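Local coordinates for protein phospholethanolamine N-methyltransferase 2 (Haemonchus contortus, PDB 4KRI) that probably methylates phosphomonomethylethanolamine on the way to phosphocholine, using S-adenosylmethionine as the methyl donor, at residues A[297-302]-A[306-311]; A[310-315]-A[322-327]. All coordinates share one frame; numbering follows the deposited sequence.

Strand 290-296 runs into the loop 297-302, which lines the pockets of both bound ligands before the chain turns into helix 305-315. Contact 1 closes this very short excursion by laying the loop against the first turns of the helix. Contact 2 begins where contact 1 ends, sharing Ser310 and Arg311, and closes the next turn of chain, from the end of the helix back to strand 320-329. The two closures follow one another along the chain, and the centres of the two contacts lie about 7 Å apart. They also meet directly: the Asp297 carboxylate and Gln300 amide of contact 1 reach Thr325 and Tyr327 of contact 2, tying the ligand-binding loop to the strand beside it.

Contact 1 (A[297-302]-A[306-311]); sequences DCIQHI and DKLFSR. With SAH (S-adenosyl-L-homocysteine), chain D.
Leu308 pushes one methyl, CD2, toward the two isoleucines of the loop 297-302, and that single bump makes most of the contact. Ile299 meets it with its short branch: CG2 lies 3.6 Å from Leu308 CD2. At about a right angle to the leucine, Ile302 brings up the end of its long branch, with CD1 4.0 Å from the same Leu308 CD2. The methyl seats in the notch between Ile299 CG2 and Ile302 CD1. Ile299 uses its other arm too. Its CG1 stands between the backbone N and the carbonyl carbon (chi1 75°), which sends CD1 to the edge of the Phe309 ring, near the ring plane and 4.1 Å from Phe309 CE1. Ile302 is two-sided: while CD1 touches the leucine, it also lies 3.6 Å from N6 of S-adenosylhomocysteine, so the helix packs behind a residue that borders the adenine. Earlier in the loop, Gln300 NE2 donates to Asp297 O over 2.8 Å, almost straight at 170° but from above the carbonyl plane. Beyond the two segments, Phe309 packs on helix 352-362 and against Phe427 of strand 422-430, while Ile299 rests on Ile324 and Met326 of strand 320-329.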
ATOM      1  N   ASP A 297     -11.409   0.473   7.857  1.00 22.29           N
ATOM      2  CA  ASP A 297     -12.205   1.209   6.886  1.00 24.37           C
ATOM      3  C   ASP A 297     -11.552   1.251   5.507  1.00 22.71           C
ATOM      4  O   ASP A 297     -11.551   2.276   4.822  1.00 27.88           O
ATOM      5  CB  ASP A 297     -12.546   2.597   7.448  1.00 25.87           C
ATOM      6  CG  ASP A 297     -13.302   2.499   8.762  1.00 27.57           C
ATOM      7  OD1 ASP A 297     -14.109   1.549   8.911  1.00 25.94           O
ATOM      8  OD2 ASP A 297     -13.072   3.325   9.661  1.00 28.29           O
ATOM      9  N   CYS A 298     -11.039   0.089   5.108  1.00 22.08           N
ATOM     10  CA  CYS A 298     -10.380  -0.101   3.825  1.00 25.42           C
ATOM     11  C   CYS A 298     -11.169  -1.031   2.907  1.00 26.55           C
ATOM     12  O   CYS A 298     -11.297  -0.765   1.709  1.00 24.88           O
ATOM     13  CB  CYS A 298      -8.979  -0.691   4.056  1.00 20.26           C
ATOM     14  SG  CYS A 298      -8.236  -1.571   2.643  1.00 27.07           S
ATOM     15  N   ILE A 299     -11.700  -2.121   3.449  1.00 22.42           N
ATOM     16  CA  ILE A 299     -12.077  -3.213   2.552  1.00 22.89           C
ATOM     17  C   ILE A 299     -13.354  -3.000   1.751  1.00 26.04           C
ATOM     18  O   ILE A 299     -13.645  -3.791   0.869  1.00 26.18           O
ATOM     19  CB  ILE A 299     -12.038  -4.623   3.209  1.00 27.15           C
ATOM     20  CG1 ILE A 299     -13.230  -4.846   4.132  1.00 28.23           C
ATOM     21  CG2 ILE A 299     -10.708  -4.840   3.938  1.00 23.99           C
ATOM     22  CD1 ILE A 299     -13.464  -6.334   4.453  1.00 30.27           C
ATOM     23  N   GLN A 300     -14.085  -1.919   2.011  1.00 23.95           N
ATOM     24  CA  GLN A 300     -15.179  -1.558   1.105  1.00 25.69           C
ATOM     25  C   GLN A 300     -14.648  -1.219  -0.296  1.00 25.71           C
ATOM     26  O   GLN A 300     -15.411  -1.183  -1.262  1.00 28.73           O
ATOM     27  CB  GLN A 300     -16.038  -0.411   1.668  1.00 25.84           C
ATOM     28  CG  GLN A 300     -15.358   0.955   1.704  1.00 28.17           C
ATOM     29  CD  GLN A 300     -14.473   1.137   2.914  1.00 30.50           C
ATOM     30  OE1 GLN A 300     -14.673   0.490   3.947  1.00 27.32           O
ATOM     31  NE2 GLN A 300     -13.489   2.016   2.797  1.00 27.78           N
ATOM     32  N   HIS A 301     -13.341  -0.974  -0.400  1.00 22.44           N
ATOM     33  CA  HIS A 301     -12.684  -0.746  -1.691  1.00 25.79           C
ATOM     34  C   HIS A 301     -12.420  -2.043  -2.462  1.00 25.14           C
ATOM     35  O   HIS A 301     -12.157  -2.006  -3.668  1.00 27.19           O
ATOM     36  CB  HIS A 301     -11.328  -0.034  -1.494  1.00 23.24           C
ATOM     37  CG  HIS A 301     -11.441   1.399  -1.087  1.00 23.75           C
ATOM     38  ND1 HIS A 301     -11.930   2.376  -1.929  1.00 25.10           N
ATOM     39  CD2 HIS A 301     -11.078   2.036   0.057  1.00 26.94           C
ATOM     40  CE1 HIS A 301     -11.884   3.548  -1.318  1.00 24.12           C
ATOM     41  NE2 HIS A 301     -11.375   3.370  -0.114  1.00 25.07           N
ATOM     42  N   ILE A 302     -12.489  -3.180  -1.771  1.00 23.76           N
ATOM     43  CA  ILE A 302     -11.996  -4.443  -2.322  1.00 22.37           C
ATOM     44  C   ILE A 302     -13.119  -5.382  -2.722  1.00 26.78           C
ATOM     45  O   ILE A 302     -13.930  -5.781  -1.883  1.00 27.48           O
ATOM     46  CB  ILE A 302     -11.071  -5.138  -1.310  1.00 23.30           C
ATOM     47  CG1 ILE A 302      -9.839  -4.267  -1.072  1.00 25.02           C
ATOM     48  CG2 ILE A 302     -10.646  -6.516  -1.811  1.00 26.11           C
ATOM     49  CD1 ILE A 302      -8.919  -4.785   0.039  1.00 24.67           C
ATOM     50  N   ASP A 306     -13.438 -12.895  -0.640  1.00 25.21           N
ATOM     51  CA  ASP A 306     -12.946 -14.275  -0.482  1.00 28.75           C
ATOM     52  C   ASP A 306     -11.421 -14.377  -0.635  1.00 29.04           C
ATOM     53  O   ASP A 306     -10.745 -15.000   0.190  1.00 25.47           O
ATOM     54  CB  ASP A 306     -13.626 -15.208  -1.485  1.00 29.65           C
ATOM     55  CG  ASP A 306     -13.110 -16.640  -1.403  1.00 50.26           C
ATOM     56  OD1 ASP A 306     -12.189 -16.992  -2.180  1.00 54.66           O
ATOM     57  OD2 ASP A 306     -13.631 -17.421  -0.568  1.00 54.47           O
ATOM     58  N   LYS A 307     -10.885 -13.779  -1.695  1.00 25.04           N
ATOM     59  CA  LYS A 307      -9.448 -13.831  -1.922  1.00 22.63           C
ATOM     60  C   LYS A 307      -8.723 -13.117  -0.791  1.00 23.77           C
ATOM     61  O   LYS A 307      -7.732 -13.621  -0.282  1.00 22.88           O
ATOM     62  CB  LYS A 307      -9.071 -13.210  -3.276  1.00 27.56           C
ATOM     63  CG  LYS A 307      -7.560 -13.178  -3.524  1.00 31.63           C
ATOM     64  CD  LYS A 307      -7.188 -12.440  -4.800  1.00 39.40           C
ATOM     65  CE  LYS A 307      -7.388 -13.303  -6.033  1.00 55.97           C
ATOM     66  NZ  LYS A 307      -6.636 -12.767  -7.212  1.00 62.31           N
ATOM     67  N   LEU A 308      -9.225 -11.948  -0.406  1.00 24.70           N
ATOM     68  CA  LEU A 308      -8.600 -11.173   0.663  1.00 22.90           C
ATOM     69  C   LEU A 308      -8.569 -11.961   1.956  1.00 22.72           C
ATOM     70  O   LEU A 308      -7.537 -12.022   2.627  1.00 19.24           O
ATOM     71  CB  LEU A 308      -9.354  -9.867   0.897  1.00 19.49           C
ATOM     72  CG  LEU A 308      -8.770  -9.013   2.022  1.00 27.48           C
ATOM     73  CD1 LEU A 308      -7.414  -8.452   1.642  1.00 26.22           C
ATOM     74  CD2 LEU A 308      -9.740  -7.899   2.350  1.00 30.91           C
ATOM     75  N   PHE A 309      -9.702 -12.563   2.306  1.00 22.41           N
ATOM     76  CA  PHE A 309      -9.769 -13.331   3.550  1.00 24.63           C
ATOM     77  C   PHE A 309      -8.852 -14.548   3.544  1.00 22.66           C
ATOM     78  O   PHE A 309      -8.260 -14.874   4.575  1.00 23.21           O
ATOM     79  CB  PHE A 309     -11.219 -13.729   3.899  1.00 24.37           C
ATOM     80  CG  PHE A 309     -12.008 -12.639   4.600  1.00 25.05           C
ATOM     81  CD1 PHE A 309     -11.728 -11.296   4.383  1.00 28.18           C
ATOM     82  CD2 PHE A 309     -13.022 -12.968   5.486  1.00 31.41           C
ATOM     83  CE1 PHE A 309     -12.461 -10.295   5.023  1.00 26.83           C
ATOM     84  CE2 PHE A 309     -13.760 -11.976   6.130  1.00 32.04           C
ATOM     85  CZ  PHE A 309     -13.471 -10.638   5.905  1.00 26.69           C
ATOM     86  N   SER A 310      -8.709 -15.217   2.397  1.00 22.37           N
ATOM     87  CA  SER A 310      -7.788 -16.360   2.315  1.00 22.64           C
ATOM     88  C   SER A 310      -6.334 -15.908   2.454  1.00 21.52           C
ATOM     89  O   SER A 310      -5.515 -16.596   3.070  1.00 25.81           O
ATOM     90  CB  SER A 310      -7.968 -17.132   1.007  1.00 33.70           C
ATOM     91  OG  SER A 310      -7.416 -16.404  -0.074  1.00 44.49           O
ATOM     92  N   ARG A 311      -6.017 -14.740   1.890  1.00 21.74           N
ATOM     93  CA  ARG A 311      -4.675 -14.180   2.030  1.00 22.79           C
ATOM     94  C   ARG A 311      -4.363 -13.771   3.473  1.00 22.52           C
ATOM     95  O   ARG A 311      -3.246 -13.980   3.969  1.00 22.19           O
ATOM     96  CB  ARG A 311      -4.507 -12.970   1.113  1.00 24.62           C
ATOM     97  CG  ARG A 311      -4.572 -13.282  -0.364  1.00 35.72           C
ATOM     98  CD  ARG A 311      -3.474 -12.504  -1.075  1.00 56.26           C
ATOM     99  NE  ARG A 311      -3.409 -12.755  -2.512  1.00 63.72           N
ATOM    100  CZ  ARG A 311      -3.173 -13.945  -3.056  1.00 61.68           C
ATOM    101  NH1 ARG A 311      -2.999 -15.011  -2.285  1.00 62.29           N
ATOM    102  NH2 ARG A 311      -3.121 -14.072  -4.377  1.00 57.57           N
TER
HETATM  103  N   SAH D 701      -6.569   2.669   7.797  1.00 31.29           N
HETATM  104  CA  SAH D 701      -6.305   4.115   7.580  1.00 29.47           C
HETATM  105  CB  SAH D 701      -6.681   4.513   6.099  1.00 30.95           C
HETATM  106  CG  SAH D 701      -8.154   4.468   5.709  1.00 34.37           C
HETATM  107  SD  SAH D 701      -8.424   4.903   3.961  1.00 29.55           S
HETATM  108  C   SAH D 701      -6.948   4.947   8.619  1.00 31.49           C
HETATM  109  O   SAH D 701      -7.529   4.421   9.558  1.00 28.93           O
HETATM  110  OXT SAH D 701      -6.701   6.141   8.658  1.00 25.84           O
HETATM  111  C5' SAH D 701      -8.447   3.372   3.009  1.00 28.44           C
HETATM  112  C4' SAH D 701      -7.199   2.985   2.445  1.00 27.75           C
HETATM  113  O4' SAH D 701      -7.331   1.642   1.910  1.00 27.10           O
HETATM  114  C3' SAH D 701      -6.865   3.837   1.281  1.00 29.00           C
HETATM  115  O3' SAH D 701      -5.636   4.483   1.536  1.00 28.73           O
HETATM  116  C2' SAH D 701      -6.737   2.926   0.144  1.00 25.60           C
HETATM  117  O2' SAH D 701      -5.699   3.290  -0.737  1.00 33.07           O
HETATM  118  C1' SAH D 701      -6.484   1.612   0.806  1.00 23.50           C
HETATM  119  N9  SAH D 701      -6.754   0.436  -0.092  1.00 24.65           N
HETATM  120  C8  SAH D 701      -7.897   0.171  -0.766  1.00 28.99           C
HETATM  121  N7  SAH D 701      -7.751  -1.004  -1.388  1.00 28.78           N
HETATM  122  C5  SAH D 701      -6.529  -1.498  -1.097  1.00 26.33           C
HETATM  123  C6  SAH D 701      -5.856  -2.670  -1.467  1.00 29.48           C
HETATM  124  N6  SAH D 701      -6.435  -3.600  -2.301  1.00 30.07           N
HETATM  125  N1  SAH D 701      -4.608  -2.859  -0.985  1.00 27.31           N
HETATM  126  C2  SAH D 701      -4.026  -1.968  -0.176  1.00 25.59           C
HETATM  127  N3  SAH D 701      -4.650  -0.838   0.203  1.00 22.94           N
HETATM  128  C4  SAH D 701      -5.889  -0.574  -0.252  1.00 24.73           C

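Contact 2 (A[310-315]-A[322-327]); sequences SRIYRA and VLITMY. With 1SH (2-(methylamino)ethyl dihydrogen phosphate), chain E.
In the Rossmann-like methyltransferase domain, helix 305-315 packs against strand 320-329 through Ile312, whose two branches settle on Val322 and Ile324. The short branch does the closer work: Ile312 CG2 lies 3.8 Å from Val322 CG2, and the two side chains cross at about a right angle. The CB atoms of Ile312 and Val322 each point toward the other segment, and their CG2 methyls meet in the middle. The long branch of Ile312 extends further along the strand, with CG1 anti to the carbonyl carbon (chi1 -72°), and brings CD1 to 4.2 Å from Ile324 CD1, methyl to methyl. Val322 and Ile324 are two residues apart and face the helix from the same side of the strand, so one isoleucine spans both. The contact is small, buried and wholly apolar.

Toward its far end the strand becomes part of the substrate site. Tyr327 OH donates a hydrogen bond of 2.6 Å to the phosphate oxygen O4 of the bound phosphomonomethylethanolamine; that oxygen lies at the edge of the tyrosine ring, in its plane. Tyr193, Tyr341, Tyr347, Arg345 and Lys413 also bond this ligand, and the backbone N of Tyr327 is held by Gln300. On the helix face, Ile312 also packs on Val293 of the parallel strand 290-296. A helix linking two parallel neighbouring strands and covering them with aliphatic side chains is the beta-alpha-beta crossover of Rossmann-like methyltransferases.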
ATOM      1  N   SER A 310      -8.709 -15.217   2.397  1.00 22.37           N
ATOM      2  CA  SER A 310      -7.788 -16.360   2.315  1.00 22.64           C
ATOM      3  C   SER A 310      -6.334 -15.908   2.454  1.00 21.52           C
ATOM      4  O   SER A 310      -5.515 -16.596   3.070  1.00 25.81           O
ATOM      5  CB  SER A 310      -7.968 -17.132   1.007  1.00 33.70           C
ATOM      6  OG  SER A 310      -7.416 -16.404  -0.074  1.00 44.49           O
ATOM      7  N   ARG A 311      -6.017 -14.740   1.890  1.00 21.74           N
ATOM      8  CA  ARG A 311      -4.675 -14.180   2.030  1.00 22.79           C
ATOM      9  C   ARG A 311      -4.363 -13.771   3.473  1.00 22.52           C
ATOM     10  O   ARG A 311      -3.246 -13.980   3.969  1.00 22.19           O
ATOM     11  CB  ARG A 311      -4.507 -12.970   1.113  1.00 24.62           C
ATOM     12  CG  ARG A 311      -4.572 -13.282  -0.364  1.00 35.72           C
ATOM     13  CD  ARG A 311      -3.474 -12.504  -1.075  1.00 56.26           C
ATOM     14  NE  ARG A 311      -3.409 -12.755  -2.512  1.00 63.72           N
ATOM     15  CZ  ARG A 311      -3.173 -13.945  -3.056  1.00 61.68           C
ATOM     16  NH1 ARG A 311      -2.999 -15.011  -2.285  1.00 62.29           N
ATOM     17  NH2 ARG A 311      -3.121 -14.072  -4.377  1.00 57.57           N
ATOM     18  N   ILE A 312      -5.347 -13.193   4.146  1.00 21.00           N
ATOM     19  CA  ILE A 312      -5.213 -12.855   5.559  1.00 19.42           C
ATOM     20  C   ILE A 312      -5.018 -14.112   6.399  1.00 22.71           C
ATOM     21  O   ILE A 312      -4.134 -14.167   7.258  1.00 21.27           O
ATOM     22  CB  ILE A 312      -6.452 -12.071   6.055  1.00 22.59           C
ATOM     23  CG1 ILE A 312      -6.453 -10.662   5.475  1.00 21.78           C
ATOM     24  CG2 ILE A 312      -6.519 -12.052   7.578  1.00 20.49           C
ATOM     25  CD1 ILE A 312      -7.738  -9.900   5.737  1.00 22.22           C
ATOM     26  N   TYR A 313      -5.851 -15.125   6.163  1.00 20.80           N
ATOM     27  CA  TYR A 313      -5.717 -16.393   6.866  1.00 20.99           C
ATOM     28  C   TYR A 313      -4.313 -16.971   6.695  1.00 21.38           C
ATOM     29  O   TYR A 313      -3.698 -17.446   7.657  1.00 21.95           O
ATOM     30  CB  TYR A 313      -6.776 -17.370   6.343  1.00 21.19           C
ATOM     31  CG  TYR A 313      -6.859 -18.668   7.098  1.00 23.13           C
ATOM     32  CD1 TYR A 313      -7.795 -18.841   8.103  1.00 25.08           C
ATOM     33  CD2 TYR A 313      -6.014 -19.729   6.798  1.00 25.72           C
ATOM     34  CE1 TYR A 313      -7.886 -20.048   8.796  1.00 25.01           C
ATOM     35  CE2 TYR A 313      -6.097 -20.932   7.487  1.00 29.72           C
ATOM     36  CZ  TYR A 313      -7.037 -21.078   8.486  1.00 28.61           C
ATOM     37  OH  TYR A 313      -7.127 -22.269   9.177  1.00 32.29           O
ATOM     38  N   ARG A 314      -3.802 -16.925   5.468  1.00 21.16           N
ATOM     39  CA  ARG A 314      -2.476 -17.470   5.165  1.00 21.58           C
ATOM     40  C   ARG A 314      -1.373 -16.732   5.943  1.00 22.57           C
ATOM     41  O   ARG A 314      -0.447 -17.364   6.479  1.00 22.76           O
ATOM     42  CB  ARG A 314      -2.209 -17.348   3.660  1.00 24.69           C
ATOM     43  CG  ARG A 314      -0.811 -17.743   3.222  1.00 31.46           C
ATOM     44  CD  ARG A 314      -0.678 -17.640   1.703  1.00 42.00           C
ATOM     45  NE  ARG A 314       0.645 -18.048   1.236  1.00 47.92           N
ATOM     46  CZ  ARG A 314       1.691 -17.228   1.174  1.00 48.71           C
ATOM     47  NH1 ARG A 314       1.559 -15.959   1.553  1.00 43.03           N
ATOM     48  NH2 ARG A 314       2.866 -17.670   0.738  1.00 44.13           N
ATOM     49  N   ALA A 315      -1.497 -15.411   6.027  1.00 23.22           N
ATOM     50  CA  ALA A 315      -0.447 -14.583   6.625  1.00 21.41           C
ATOM     51  C   ALA A 315      -0.425 -14.647   8.153  1.00 20.45           C
ATOM     52  O   ALA A 315       0.608 -14.393   8.769  1.00 21.47           O
ATOM     53  CB  ALA A 315      -0.587 -13.139   6.160  1.00 21.80           C
ATOM     54  N   VAL A 322      -7.589 -11.554  13.370  1.00 21.20           N
ATOM     55  CA  VAL A 322      -7.898 -10.531  12.378  1.00 19.09           C
ATOM     56  C   VAL A 322      -9.005  -9.649  12.935  1.00 22.39           C
ATOM     57  O   VAL A 322      -9.901 -10.139  13.603  1.00 23.02           O
ATOM     58  CB  VAL A 322      -8.298 -11.156  11.021  1.00 21.92           C
ATOM     59  CG1 VAL A 322      -9.457 -12.134  11.187  1.00 24.14           C
ATOM     60  CG2 VAL A 322      -8.656 -10.066   9.996  1.00 22.24           C
ATOM     61  N   LEU A 323      -8.899  -8.338  12.713  1.00 19.91           N
ATOM     62  CA  LEU A 323      -9.931  -7.393  13.114  1.00 19.68           C
ATOM     63  C   LEU A 323     -10.071  -6.365  12.009  1.00 19.98           C
ATOM     64  O   LEU A 323      -9.089  -5.768  11.579  1.00 22.38           O
ATOM     65  CB  LEU A 323      -9.571  -6.729  14.445  1.00 23.80           C
ATOM     66  CG  LEU A 323     -10.675  -5.937  15.145  1.00 32.81           C
ATOM     67  CD1 LEU A 323     -10.452  -5.918  16.648  1.00 33.88           C
ATOM     68  CD2 LEU A 323     -10.735  -4.522  14.604  1.00 28.58           C
ATOM     69  N   ILE A 324     -11.299  -6.183  11.531  1.00 21.34           N
ATOM     70  CA  ILE A 324     -11.567  -5.275  10.418  1.00 19.17           C
ATOM     71  C   ILE A 324     -12.793  -4.419  10.749  1.00 21.87           C
ATOM     72  O   ILE A 324     -13.777  -4.922  11.301  1.00 24.50           O
ATOM     73  CB  ILE A 324     -11.867  -6.082   9.121  1.00 23.97           C
ATOM     74  CG1 ILE A 324     -10.691  -7.003   8.764  1.00 23.88           C
ATOM     75  CG2 ILE A 324     -12.190  -5.159   7.943  1.00 24.37           C
ATOM     76  CD1 ILE A 324     -10.990  -7.979   7.624  1.00 29.90           C
ATOM     77  N   THR A 325     -12.729  -3.128  10.435  1.00 21.17           N
ATOM     78  CA  THR A 325     -13.937  -2.310  10.371  1.00 19.27           C
ATOM     79  C   THR A 325     -14.109  -1.873   8.928  1.00 22.38           C
ATOM     80  O   THR A 325     -13.133  -1.712   8.218  1.00 21.73           O
ATOM     81  CB  THR A 325     -13.913  -1.077  11.315  1.00 24.69           C
ATOM     82  OG1 THR A 325     -12.990  -0.099  10.812  1.00 23.94           O
ATOM     83  CG2 THR A 325     -13.522  -1.483  12.738  1.00 22.65           C
ATOM     84  N   MET A 326     -15.355  -1.699   8.482  1.00 22.60           N
ATOM     85  CA  MET A 326     -15.571  -1.372   7.077  1.00 22.92           C
ATOM     86  C   MET A 326     -16.905  -0.677   6.891  1.00 22.32           C
ATOM     87  O   MET A 326     -17.814  -0.867   7.694  1.00 24.77           O
ATOM     88  CB  MET A 326     -15.545  -2.658   6.238  1.00 27.02           C
ATOM     89  CG  MET A 326     -16.693  -3.596   6.574  1.00 31.03           C
ATOM     90  SD  MET A 326     -16.551  -5.330   6.049  1.00 40.47           S
ATOM     91  CE  MET A 326     -16.462  -6.123   7.660  1.00 47.26           C
ATOM     92  N   TYR A 327     -17.033   0.118   5.833  1.00 22.25           N
ATOM     93  CA  TYR A 327     -18.368   0.533   5.395  1.00 25.04           C
ATOM     94  C   TYR A 327     -19.062  -0.725   4.894  1.00 25.99           C
ATOM     95  O   TYR A 327     -18.433  -1.545   4.216  1.00 25.69           O
ATOM     96  CB  TYR A 327     -18.283   1.548   4.245  1.00 25.52           C
ATOM     97  CG  TYR A 327     -17.873   2.968   4.619  1.00 28.88           C
ATOM     98  CD1 TYR A 327     -17.616   3.331   5.934  1.00 28.77           C
ATOM     99  CD2 TYR A 327     -17.761   3.954   3.634  1.00 29.39           C
ATOM    100  CE1 TYR A 327     -17.239   4.643   6.260  1.00 29.83           C
ATOM    101  CE2 TYR A 327     -17.407   5.266   3.952  1.00 29.32           C
ATOM    102  CZ  TYR A 327     -17.147   5.602   5.262  1.00 31.66           C
ATOM    103  OH  TYR A 327     -16.790   6.904   5.564  1.00 32.89           O
TER
HETATM  104  O4  1SH E 702     -16.969   8.644   3.671  0.53 29.31           O
HETATM  105  P1  1SH E 702     -16.211   8.676   2.347  0.53 31.71           P
HETATM  106  O1  1SH E 702     -16.895   7.896   1.295  0.53 29.14           O
HETATM  107  O3  1SH E 702     -16.044  10.173   1.883  0.53 30.09           O
HETATM  108  O2  1SH E 702     -14.790   8.013   2.573  0.53 30.24           O
HETATM  109  C1  1SH E 702     -14.027   8.461   3.569  0.53 30.97           C
HETATM  110  C2  1SH E 702     -12.780   7.642   3.872  0.53 30.60           C
HETATM  111  N1  1SH E 702     -12.976   6.313   4.382  0.53 31.16           N
HETATM  112  C3  1SH E 702     -11.708   5.679   4.432  0.53 21.13           C